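Long-range contact in sorting nexin GRD19 (Saccharomyces cerevisiae, PDB 1OCS), which binds phosphatidylinositol 3-phosphate and helps retain late Golgi membrane proteins by retrieving them from the prevacuolar compartment: residues D59-C64 / K77-Y82. Sequence-based numbering, arbitrary orientation.
Sequences DYEIIC and KVRRRY
Two water molecules grip Glu61 OE1, each donating to it: one lies 2.6 Å from OE1 and accepts from Arg79 NE, the other accepts from Lys77 NZ. The carboxylate thus reaches both basic neighbours on the facing strand through water rather than by direct salt bridges. Glu61 holds CG anti to the backbone N (chi1 176°) and runs extended, which carries its carboxylate obliquely across the Lys77 methylenes, with OE2 3.7 Å from Lys77 CG. Its CB sits over one face of the Arg79 guanidinium, near the rim. Cut back to an alanine, this position is likely to lose the acceptor shared by the two waters, and the Lys77 methylenes the carboxylate packed against them. Arg79 bends at chi3 and crosses Asp59 nearly at a right angle; NH1 meets Asp59 OD2 at 2.8 Å in a salt bridge whose hydrogen bond is weak and bent (127°). His46 also binds OD2, and Asn42 O takes Arg79 NH2, so strand 36-46 anchors both charges. On the other face of the sheet, Ile62 CD1 meets Arg80 CG at 3.7 Å, and Ile62 CB touches Val78 CG2, which in turn lies over the centre of the Arg80 guanidinium. That group is fastened by Arg79 O and by carbonyls of Ala157, Phe154 and Glu158. Between the faces, paired backbone bonds join Tyr60 to Arg80 and Ile62 to Val78; Ile62 N to Val78 O is 2.7 Å and nearly straight. The Tyr60 ring turns its edge to Arg80 O. This is the hairpin of strands 57-66 and 75-81 in the antiparallel PX-domain sheet; strand 75-81 brings Arg81 to the phosphatidylinositol 3-phosphate site, where Tyr60 lies beside Arg127 and Tyr82, starting the next helix, beside Lys112.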
ATOM      1  N   ASP A  59      -7.084   4.291   8.503  1.00 16.75           N
ATOM      2  CA  ASP A  59      -6.455   4.066   7.216  1.00 16.61           C
ATOM      3  C   ASP A  59      -5.160   4.853   7.181  1.00 17.22           C
ATOM      4  O   ASP A  59      -4.898   5.676   8.066  1.00 17.23           O
ATOM      5  CB  ASP A  59      -7.395   4.425   6.055  1.00 16.19           C
ATOM      6  CG  ASP A  59      -7.857   5.868   6.079  1.00 18.26           C
ATOM      7  OD1 ASP A  59      -8.704   6.201   5.226  1.00 18.77           O
ATOM      8  OD2 ASP A  59      -7.386   6.658   6.928  1.00 17.92           O
ATOM      9  N   TYR A  60      -4.339   4.575   6.180  1.00 16.31           N
ATOM     10  CA  TYR A  60      -3.040   5.210   6.055  1.00 16.28           C
ATOM     11  C   TYR A  60      -2.884   5.869   4.702  1.00 17.09           C
ATOM     12  O   TYR A  60      -3.432   5.401   3.706  1.00 16.49           O
ATOM     13  CB  TYR A  60      -1.943   4.156   6.232  1.00 16.53           C
ATOM     14  CG  TYR A  60      -2.127   3.306   7.470  1.00 17.63           C
ATOM     15  CD1 TYR A  60      -3.139   2.345   7.536  1.00 16.51           C
ATOM     16  CD2 TYR A  60      -1.330   3.502   8.596  1.00 18.27           C
ATOM     17  CE1 TYR A  60      -3.358   1.605   8.695  1.00 16.75           C
ATOM     18  CE2 TYR A  60      -1.539   2.766   9.761  1.00 20.12           C
ATOM     19  CZ  TYR A  60      -2.556   1.824   9.805  1.00 18.65           C
ATOM     20  OH  TYR A  60      -2.789   1.125  10.964  1.00 18.86           O
ATOM     21  N   GLU A  61      -2.132   6.957   4.670  1.00 16.65           N
ATOM     22  CA  GLU A  61      -1.904   7.650   3.418  1.00 17.71           C
ATOM     23  C   GLU A  61      -0.660   7.113   2.716  1.00 16.82           C
ATOM     24  O   GLU A  61       0.375   6.872   3.340  1.00 15.79           O
ATOM     25  CB  GLU A  61      -1.735   9.154   3.653  1.00 19.28           C
ATOM     26  CG  GLU A  61      -1.394   9.927   2.390  1.00 24.69           C
ATOM     27  CD  GLU A  61      -1.198  11.409   2.648  1.00 26.02           C
ATOM     28  OE1 GLU A  61      -2.165  12.068   3.068  1.00 30.31           O
ATOM     29  OE2 GLU A  61      -0.078  11.910   2.432  1.00 26.71           O
ATOM     30  N   ILE A  62      -0.787   6.895   1.414  1.00 15.34           N
ATOM     31  CA  ILE A  62       0.336   6.451   0.614  1.00 15.75           C
ATOM     32  C   ILE A  62       0.635   7.617  -0.324  1.00 15.51           C
ATOM     33  O   ILE A  62      -0.248   8.093  -1.038  1.00 15.64           O
ATOM     34  CB  ILE A  62       0.005   5.213  -0.246  1.00 16.78           C
ATOM     35  CG1 ILE A  62      -0.386   4.028   0.645  1.00 18.08           C
ATOM     36  CG2 ILE A  62       1.227   4.835  -1.089  1.00 17.43           C
ATOM     37  CD1 ILE A  62      -0.678   2.755  -0.132  1.00 19.16           C
ATOM     38  N   ILE A  63       1.865   8.109  -0.287  1.00 16.12           N
ATOM     39  CA  ILE A  63       2.257   9.196  -1.171  1.00 17.07           C
ATOM     40  C   ILE A  63       3.363   8.637  -2.051  1.00 16.84           C
ATOM     41  O   ILE A  63       4.343   8.074  -1.556  1.00 15.57           O
ATOM     42  CB  ILE A  63       2.748  10.440  -0.387  1.00 20.07           C
ATOM     43  CG1 ILE A  63       3.250  11.496  -1.376  1.00 23.25           C
ATOM     44  CG2 ILE A  63       3.814  10.052   0.622  1.00 19.80           C
ATOM     45  CD1 ILE A  63       3.861  12.723  -0.720  1.00 29.88           C
ATOM     46  N   CYS A  64       3.190   8.782  -3.360  1.00 15.69           N
ATOM     47  CA  CYS A  64       4.141   8.257  -4.326  1.00 14.97           C
ATOM     48  C   CYS A  64       4.450   9.249  -5.444  1.00 15.69           C
ATOM     49  O   CYS A  64       3.567   9.972  -5.909  1.00 16.39           O
ATOM     50  CB  CYS A  64       3.570   6.961  -4.926  1.00 13.47           C
ATOM     51  SG  CYS A  64       4.562   6.154  -6.221  1.00 16.19           S
ATOM     52  N   LYS A  77      -1.626  10.385  -4.273  1.00 18.78           N
ATOM     53  CA  LYS A  77      -1.849  10.464  -2.841  1.00 19.72           C
ATOM     54  C   LYS A  77      -3.187   9.785  -2.597  1.00 20.46           C
ATOM     55  O   LYS A  77      -4.230  10.275  -3.032  1.00 20.28           O
ATOM     56  CB  LYS A  77      -1.895  11.926  -2.385  1.00 22.46           C
ATOM     57  CG  LYS A  77      -1.309  12.153  -0.999  1.00 28.23           C
ATOM     58  CD  LYS A  77      -1.288  13.630  -0.613  1.00 32.88           C
ATOM     59  CE  LYS A  77      -2.691  14.158  -0.347  1.00 36.91           C
ATOM     60  NZ  LYS A  77      -2.669  15.566   0.154  1.00 40.77           N
ATOM     61  N   VAL A  78      -3.150   8.641  -1.925  1.00 18.45           N
ATOM     62  CA  VAL A  78      -4.359   7.886  -1.644  1.00 18.34           C
ATOM     63  C   VAL A  78      -4.343   7.368  -0.212  1.00 17.65           C
ATOM     64  O   VAL A  78      -3.300   7.359   0.441  1.00 18.26           O
ATOM     65  CB  VAL A  78      -4.485   6.673  -2.592  1.00 18.35           C
ATOM     66  CG1 VAL A  78      -4.529   7.137  -4.042  1.00 18.16           C
ATOM     67  CG2 VAL A  78      -3.302   5.719  -2.372  1.00 17.23           C
ATOM     68  N   ARG A  79      -5.502   6.942   0.279  1.00 16.49           N
ATOM     69  CA  ARG A  79      -5.584   6.388   1.622  1.00 17.01           C
ATOM     70  C   ARG A  79      -5.955   4.918   1.499  1.00 16.53           C
ATOM     71  O   ARG A  79      -6.721   4.544   0.617  1.00 18.34           O
ATOM     72  CB  ARG A  79      -6.616   7.140   2.462  1.00 18.41           C
ATOM     73  CG  ARG A  79      -6.157   8.537   2.810  1.00 20.56           C
ATOM     74  CD  ARG A  79      -6.795   9.062   4.089  1.00 22.08           C
ATOM     75  NE  ARG A  79      -5.843   9.929   4.772  1.00 26.93           N
ATOM     76  CZ  ARG A  79      -5.114   9.570   5.822  1.00 25.65           C
ATOM     77  NH1 ARG A  79      -5.227   8.355   6.343  1.00 23.35           N
ATOM     78  NH2 ARG A  79      -4.237  10.419   6.333  1.00 29.15           N
ATOM     79  N   ARG A  80      -5.394   4.091   2.374  1.00 15.47           N
ATOM     80  CA  ARG A  80      -5.643   2.656   2.348  1.00 16.42           C
ATOM     81  C   ARG A  80      -5.761   2.075   3.752  1.00 16.71           C
ATOM     82  O   ARG A  80      -4.966   2.406   4.639  1.00 15.58           O
ATOM     83  CB  ARG A  80      -4.492   1.936   1.629  1.00 17.14           C
ATOM     84  CG  ARG A  80      -4.309   2.313   0.170  1.00 16.89           C
ATOM     85  CD  ARG A  80      -5.432   1.758  -0.689  1.00 17.15           C
ATOM     86  NE  ARG A  80      -5.207   2.014  -2.113  1.00 17.82           N
ATOM     87  CZ  ARG A  80      -5.864   2.918  -2.835  1.00 19.38           C
ATOM     88  NH1 ARG A  80      -6.803   3.680  -2.275  1.00 17.83           N
ATOM     89  NH2 ARG A  80      -5.592   3.050  -4.128  1.00 17.83           N
ATOM     90  N   ARG A  81      -6.755   1.210   3.940  1.00 15.80           N
ATOM     91  CA  ARG A  81      -6.963   0.532   5.218  1.00 16.05           C
ATOM     92  C   ARG A  81      -5.982  -0.628   5.220  1.00 15.54           C
ATOM     93  O   ARG A  81      -5.502  -1.042   4.164  1.00 13.69           O
ATOM     94  CB  ARG A  81      -8.368  -0.068   5.310  1.00 14.16           C
ATOM     95  CG  ARG A  81      -9.538   0.905   5.300  1.00 16.12           C
ATOM     96  CD  ARG A  81     -10.821   0.104   5.078  1.00 16.48           C
ATOM     97  NE  ARG A  81     -12.055   0.853   5.306  1.00 19.18           N
ATOM     98  CZ  ARG A  81     -12.840   0.707   6.372  1.00 21.07           C
ATOM     99  NH1 ARG A  81     -13.948   1.433   6.484  1.00 20.43           N
ATOM    100  NH2 ARG A  81     -12.525  -0.161   7.330  1.00 19.72           N
ATOM    101  N   TYR A  82      -5.692  -1.165   6.397  1.00 15.22           N
ATOM    102  CA  TYR A  82      -4.796  -2.305   6.475  1.00 15.09           C
ATOM    103  C   TYR A  82      -5.389  -3.432   5.633  1.00 14.64           C
ATOM    104  O   TYR A  82      -4.666  -4.186   4.987  1.00 15.36           O
ATOM    105  CB  TYR A  82      -4.644  -2.760   7.925  1.00 15.72           C
ATOM    106  CG  TYR A  82      -3.679  -3.904   8.085  1.00 18.84           C
ATOM    107  CD1 TYR A  82      -4.126  -5.226   8.104  1.00 17.44           C
ATOM    108  CD2 TYR A  82      -2.309  -3.665   8.194  1.00 18.80           C
ATOM    109  CE1 TYR A  82      -3.227  -6.284   8.231  1.00 19.20           C
ATOM    110  CE2 TYR A  82      -1.407  -4.713   8.318  1.00 22.07           C
ATOM    111  CZ  TYR A  82      -1.872  -6.016   8.336  1.00 21.30           C
ATOM    112  OH  TYR A  82      -0.968  -7.044   8.454  1.00 24.16           O
TER
HETATM  113  O   HOH W   1      -4.758  11.722   2.879  1.00 34.20           O
HETATM  114  O   HOH W   2      -1.992  14.837   2.673  1.00 45.93           O